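Local coordinates for uncharacterized protein (Pseudomonas aeruginosa, PDB 4O5P), which is probably a type VI secretion effector that hydrolyses membrane phospholipids, with an alpha/beta-hydrolase catalytic domain, at residues V283-G287 and G297-A302; G609-N615 and R696-T702. All coordinates share one frame; numbering follows the deposited sequence.

Contact 1 of 2, residues V283-G287 and G297-A302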
loop_
_atom_site.group_PDB
_atom_site.type_symbol
_atom_site.label_atom_id
_atom_site.label_comp_id
_atom_site.label_asym_id
_atom_site.label_seq_id
_atom_site.Cartn_x
_atom_site.Cartn_y
_atom_site.Cartn_z
ATOM N N VAL A 283 -0.379 -3.443 1.215
ATOM C CA VAL A 283 -0.020 -3.057 2.587
ATOM C C VAL A 283 -1.110 -2.162 3.139
ATOM O O VAL A 283 -1.386 -1.121 2.571
ATOM C CB VAL A 283 1.315 -2.300 2.644
ATOM C CG1 VAL A 283 1.547 -1.739 4.062
ATOM C CG2 VAL A 283 2.465 -3.213 2.204
ATOM N N ALA A 284 -1.741 -2.571 4.237
ATOM C CA ALA A 284 -2.949 -1.890 4.712
ATOM C C ALA A 284 -2.698 -1.186 6.029
ATOM O O ALA A 284 -3.640 -0.720 6.692
ATOM C CB ALA A 284 -4.098 -2.889 4.858
ATOM N N ALA A 285 -1.422 -1.087 6.381
ATOM C CA ALA A 285 -1.016 -0.670 7.722
ATOM C C ALA A 285 -1.121 0.819 7.903
ATOM O O ALA A 285 -0.844 1.586 6.977
ATOM C CB ALA A 285 0.439 -1.109 8.008
ATOM N N VAL A 286 -1.502 1.220 9.109
ATOM C CA VAL A 286 -1.354 2.605 9.526
ATOM C C VAL A 286 0.119 3.017 9.380
ATOM O O VAL A 286 1.030 2.200 9.591
ATOM C CB VAL A 286 -1.843 2.797 10.982
ATOM C CG1 VAL A 286 -0.890 2.137 11.982
ATOM C CG2 VAL A 286 -2.044 4.263 11.288
ATOM N N GLY A 287 0.341 4.268 8.975
ATOM C CA GLY A 287 1.671 4.781 8.702
ATOM C C GLY A 287 2.328 5.193 9.999
ATOM O O GLY A 287 1.975 6.215 10.594
ATOM N N GLY A 297 -0.757 -2.279 12.680
ATOM C CA GLY A 297 -1.835 -3.071 12.126
ATOM C C GLY A 297 -2.626 -2.225 11.149
ATOM O O GLY A 297 -2.199 -1.121 10.800
ATOM N N HIS A 298 -3.784 -2.729 10.727
ATOM C CA HIS A 298 -4.620 -2.064 9.717
ATOM C C HIS A 298 -5.072 -0.644 10.031
ATOM O O HIS A 298 -5.435 -0.326 11.170
ATOM C CB HIS A 298 -5.903 -2.860 9.477
ATOM C CG HIS A 298 -5.695 -4.229 8.916
ATOM N ND1 HIS A 298 -4.516 -4.633 8.321
ATOM C CD2 HIS A 298 -6.522 -5.299 8.874
ATOM C CE1 HIS A 298 -4.629 -5.892 7.942
ATOM N NE2 HIS A 298 -5.838 -6.317 8.259
HETATM N N MSE A 299 -5.099 0.191 8.993
HETATM C CA MSE A 299 -5.915 1.404 9.008
HETATM C C MSE A 299 -7.370 0.983 9.245
HETATM O O MSE A 299 -7.789 -0.115 8.827
HETATM C CB MSE A 299 -5.779 2.159 7.678
HETATM C CG MSE A 299 -4.454 2.886 7.546
HETATM SE SE MSE A 299 -4.077 3.531 5.726
HETATM C CE MSE A 299 -2.492 4.575 6.146
ATOM N N ASP A 300 -8.138 1.846 9.904
ATOM C CA ASP A 300 -9.491 1.472 10.317
ATOM C C ASP A 300 -10.383 1.012 9.148
ATOM O O ASP A 300 -11.138 0.034 9.280
ATOM C CB ASP A 300 -10.156 2.577 11.168
ATOM C CG ASP A 300 -10.157 3.941 10.490
ATOM O OD1 ASP A 300 -9.946 4.027 9.260
ATOM O OD2 ASP A 300 -10.384 4.951 11.194
ATOM N N TRP A 301 -10.268 1.670 7.995
ATOM C CA TRP A 301 -11.156 1.319 6.881
ATOM C C TRP A 301 -10.834 -0.049 6.285
ATOM O O TRP A 301 -11.665 -0.646 5.577
ATOM C CB TRP A 301 -11.134 2.401 5.802
ATOM C CG TRP A 301 -9.767 2.795 5.349
ATOM C CD1 TRP A 301 -9.067 3.894 5.747
ATOM C CD2 TRP A 301 -8.933 2.104 4.414
ATOM N NE1 TRP A 301 -7.850 3.932 5.117
ATOM C CE2 TRP A 301 -7.746 2.845 4.285
ATOM C CE3 TRP A 301 -9.078 0.928 3.664
ATOM C CZ2 TRP A 301 -6.696 2.445 3.455
ATOM C CZ3 TRP A 301 -8.041 0.535 2.839
ATOM C CH2 TRP A 301 -6.866 1.294 2.735
ATOM N N ALA A 302 -9.627 -0.536 6.584
ATOM C CA ALA A 302 -9.097 -1.770 6.013
ATOM C C ALA A 302 -9.523 -3.026 6.766
ATOM O O ALA A 302 -9.463 -4.131 6.204
ATOM C CB ALA A 302 -7.566 -1.716 5.941
#
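A285 and H298 form a single beta bridge, their CA atoms 4.3 Å apart, where the loop after strand 270-280 runs against the end of strand 294-299. Two backbone bonds flank the pair. The N-H of M299 reaches A284 O at 2.9 Å, almost straight (170°) and in the carbonyl plane; V286 N donates a hydrogen bond to G297 O at 3.0 Å. A285 CA also sits 3.3 Å from G297 O in a CA-H...O contact, so that oxygen is approached by V286 N and A285 CA together.

The selenomethionine M299 sends a long side chain across the contact. Its CG is anti to its own carbonyl carbon (chi1 -75°), and beyond that the chain stays extended. CG passes alongside V286, 3.7 Å from V286 CA, and the terminal CE arrives 3.5 Å from A285 O, near the N of G287. V286 CG1 lies close to G297 O. At the other end the methyl of A284 touches A302 CB, 3.8 Å away, and also lies near ND1 of H298, oblique to that ring. A302 CB and M299 CB both lie on one face of the W301 indole, towards its rim.

R238 NE donates to A285 O, and V283 bonds through its backbone to S237, which by its elbow pattern is probably the nucleophile of the hydrolase. In this buried setting the carbonyls of A284, A285 and G297 all receive N-H donors while small apolar groups pack around them, consistent with a loop held through its backbone as well as by apolar contacts, beside the likely active site.

Contact 2 of 2, residues G609-N615 and R696-T702; sequences GTVFLIN and RLSVLAT
V611 and A701 form an antiparallel hydrogen-bonded pair, V611 N reaching A701 O at 2.8 Å. V611 O takes two donors, L700 N at 2.7 Å and A701 N at 3.0 Å. Further along, L613 and S698 exchange two backbone bonds, and a water accepts from N615 N and donates to R696 O.

L700 and A701 both face V611, a classic beta bulge; the register slips by one between V611 and F612, and the 697-702 strand turns a corner at L700. The strands are the inner two of a four-stranded antiparallel sheet.

Among the apolar contacts, L697 CD1 sits over the F612 ring in a CH-pi contact, 3.6 Å from the centroid and only 6° off the normal, while T610 CG2 of its own strand lies over the opposite face. L700 holds chi1 at -170°, CG opposite its own N, which lays CD2 beside V611 CG1 and sets CD1 3.9 Å from L613 CD1.

Of the polar side chains, T610 OG1 and T702 OG1 lie 2.9 Å apart. The N615 amide and R696 guanidinium planes are 51° apart, and both groups turn to D618: N615 OD1 caps its N, and R696 NE forms a salt bridge with its carboxylate.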
loop_
_atom_site.group_PDB
_atom_site.type_symbol
_atom_site.label_atom_id
_atom_site.label_comp_id
_atom_site.label_asym_id
_atom_site.label_seq_id
_atom_site.Cartn_x
_atom_site.Cartn_y
_atom_site.Cartn_z
ATOM N N GLY A 609 -5.711 3.676 13.375
ATOM C CA GLY A 609 -5.255 2.338 13.046
ATOM C C GLY A 609 -5.054 1.443 14.257
ATOM O O GLY A 609 -5.103 1.895 15.397
ATOM N N THR A 610 -4.818 0.163 13.996
ATOM C CA THR A 610 -4.565 -0.804 15.045
ATOM C C THR A 610 -3.054 -0.897 15.226
ATOM O O THR A 610 -2.299 -0.627 14.279
ATOM C CB THR A 610 -5.128 -2.168 14.637
ATOM O OG1 THR A 610 -6.568 -2.109 14.638
ATOM C CG2 THR A 610 -4.644 -3.288 15.570
ATOM N N VAL A 611 -2.618 -1.253 16.434
ATOM C CA VAL A 611 -1.208 -1.504 16.739
ATOM C C VAL A 611 -1.097 -2.783 17.579
ATOM O O VAL A 611 -1.863 -2.978 18.537
ATOM C CB VAL A 611 -0.572 -0.357 17.556
ATOM C CG1 VAL A 611 0.860 -0.719 17.918
ATOM C CG2 VAL A 611 -0.645 0.996 16.805
ATOM N N PHE A 612 -0.150 -3.644 17.204
ATOM C CA PHE A 612 0.098 -4.921 17.867
ATOM C C PHE A 612 1.462 -4.933 18.540
ATOM O O PHE A 612 2.322 -4.117 18.222
ATOM C CB PHE A 612 0.163 -6.057 16.843
ATOM C CG PHE A 612 -1.084 -6.261 16.059
ATOM C CD1 PHE A 612 -2.191 -6.877 16.636
ATOM C CD2 PHE A 612 -1.148 -5.864 14.734
ATOM C CE1 PHE A 612 -3.342 -7.071 15.903
ATOM C CE2 PHE A 612 -2.291 -6.065 13.996
ATOM C CZ PHE A 612 -3.391 -6.675 14.583
ATOM N N LEU A 613 1.651 -5.917 19.421
ATOM C CA LEU A 613 2.959 -6.348 19.919
ATOM C C LEU A 613 3.200 -7.788 19.457
ATOM O O LEU A 613 2.256 -8.573 19.370
ATOM C CB LEU A 613 2.983 -6.329 21.447
ATOM C CG LEU A 613 3.194 -4.991 22.144
ATOM C CD1 LEU A 613 3.231 -5.175 23.655
ATOM C CD2 LEU A 613 4.468 -4.375 21.641
ATOM N N ILE A 614 4.447 -8.146 19.162
ATOM C CA ILE A 614 4.754 -9.529 18.788
ATOM C C ILE A 614 5.251 -10.323 20.012
ATOM O O ILE A 614 5.594 -9.743 21.051
ATOM C CB ILE A 614 5.803 -9.603 17.672
ATOM C CG1 ILE A 614 7.132 -9.008 18.149
ATOM C CG2 ILE A 614 5.306 -8.882 16.399
ATOM C CD1 ILE A 614 8.192 -8.995 17.082
ATOM N N ASN A 615 5.296 -11.643 19.880
ATOM C CA ASN A 615 5.598 -12.522 21.006
ATOM C C ASN A 615 7.101 -12.734 21.164
ATOM O O ASN A 615 7.786 -12.974 20.179
ATOM C CB ASN A 615 4.901 -13.873 20.796
ATOM C CG ASN A 615 5.183 -14.857 21.910
ATOM O OD1 ASN A 615 6.012 -15.760 21.767
ATOM N ND2 ASN A 615 4.494 -14.687 23.031
ATOM N N ARG A 696 1.939 -14.800 15.744
ATOM C CA ARG A 696 1.070 -14.458 16.850
ATOM C C ARG A 696 1.175 -12.973 17.146
ATOM O O ARG A 696 2.269 -12.391 17.109
ATOM C CB ARG A 696 1.432 -15.283 18.093
ATOM C CG ARG A 696 1.279 -16.797 17.891
ATOM C CD ARG A 696 1.224 -17.526 19.226
ATOM N NE ARG A 696 2.540 -17.592 19.845
ATOM C CZ ARG A 696 2.762 -17.856 21.127
ATOM N NH1 ARG A 696 1.750 -18.070 21.963
ATOM N NH2 ARG A 696 4.006 -17.891 21.571
ATOM N N LEU A 697 0.029 -12.359 17.425
ATOM C CA LEU A 697 -0.024 -10.942 17.713
ATOM C C LEU A 697 -0.893 -10.692 18.925
ATOM O O LEU A 697 -1.815 -11.466 19.210
ATOM C CB LEU A 697 -0.599 -10.171 16.528
ATOM C CG LEU A 697 0.115 -10.227 15.183
ATOM C CD1 LEU A 697 -0.726 -9.480 14.158
ATOM C CD2 LEU A 697 1.488 -9.593 15.304
ATOM N N SER A 698 -0.585 -9.606 19.632
ATOM C CA SER A 698 -1.376 -9.162 20.770
ATOM C C SER A 698 -1.846 -7.763 20.442
ATOM O O SER A 698 -1.036 -6.927 20.037
ATOM C CB SER A 698 -0.511 -9.130 22.026
ATOM O OG SER A 698 -1.165 -8.473 23.092
ATOM N N VAL A 699 -3.135 -7.487 20.616
ATOM C CA VAL A 699 -3.630 -6.151 20.281
ATOM C C VAL A 699 -3.191 -5.176 21.358
ATOM O O VAL A 699 -3.496 -5.366 22.534
ATOM C CB VAL A 699 -5.162 -6.098 20.139
ATOM C CG1 VAL A 699 -5.598 -4.679 19.827
ATOM C CG2 VAL A 699 -5.637 -7.055 19.048
ATOM N N LEU A 700 -2.471 -4.135 20.954
ATOM C CA LEU A 700 -2.008 -3.126 21.900
ATOM C C LEU A 700 -2.994 -1.970 21.890
ATOM O O LEU A 700 -3.312 -1.389 22.932
ATOM C CB LEU A 700 -0.620 -2.629 21.490
ATOM C CG LEU A 700 0.162 -1.741 22.442
ATOM C CD1 LEU A 700 0.391 -2.446 23.784
ATOM C CD2 LEU A 700 1.488 -1.355 21.786
ATOM N N ALA A 701 -3.467 -1.642 20.689
ATOM C CA ALA A 701 -4.406 -0.540 20.529
ATOM C C ALA A 701 -5.279 -0.757 19.294
ATOM O O ALA A 701 -4.800 -1.198 18.251
ATOM C CB ALA A 701 -3.660 0.778 20.426
ATOM N N THR A 702 -6.561 -0.446 19.415
ATOM C CA THR A 702 -7.482 -0.598 18.300
ATOM C C THR A 702 -8.757 0.163 18.627
ATOM O O THR A 702 -9.024 0.445 19.804
ATOM C CB THR A 702 -7.819 -2.075 18.032
ATOM O OG1 THR A 702 -8.524 -2.191 16.793
ATOM C CG2 THR A 702 -8.669 -2.646 19.141
HETATM O O HOH W 1 4.899 -13.000 17.541
#

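From the N terminus, the chain leaves strand 270-280, passes through 283-287 and comes back along strand 294-299, so contact 1 closes a short loop of nine intervening residues. Much later, strand 609-614 is met by 696-702 after 80 residues that include helices 616-637 and 649-657, and contact 2 closes that longer excursion. The two closures follow in series, neither enclosing nor crossing the other. They meet in one sheet: strand 294-299, from the catalytic domain, is an outermost strand beside 609-614, from the C-terminal domain. Probable hydrogen bonds join G297 N to T610 O and T610 N to H298 O, tying the two domains together.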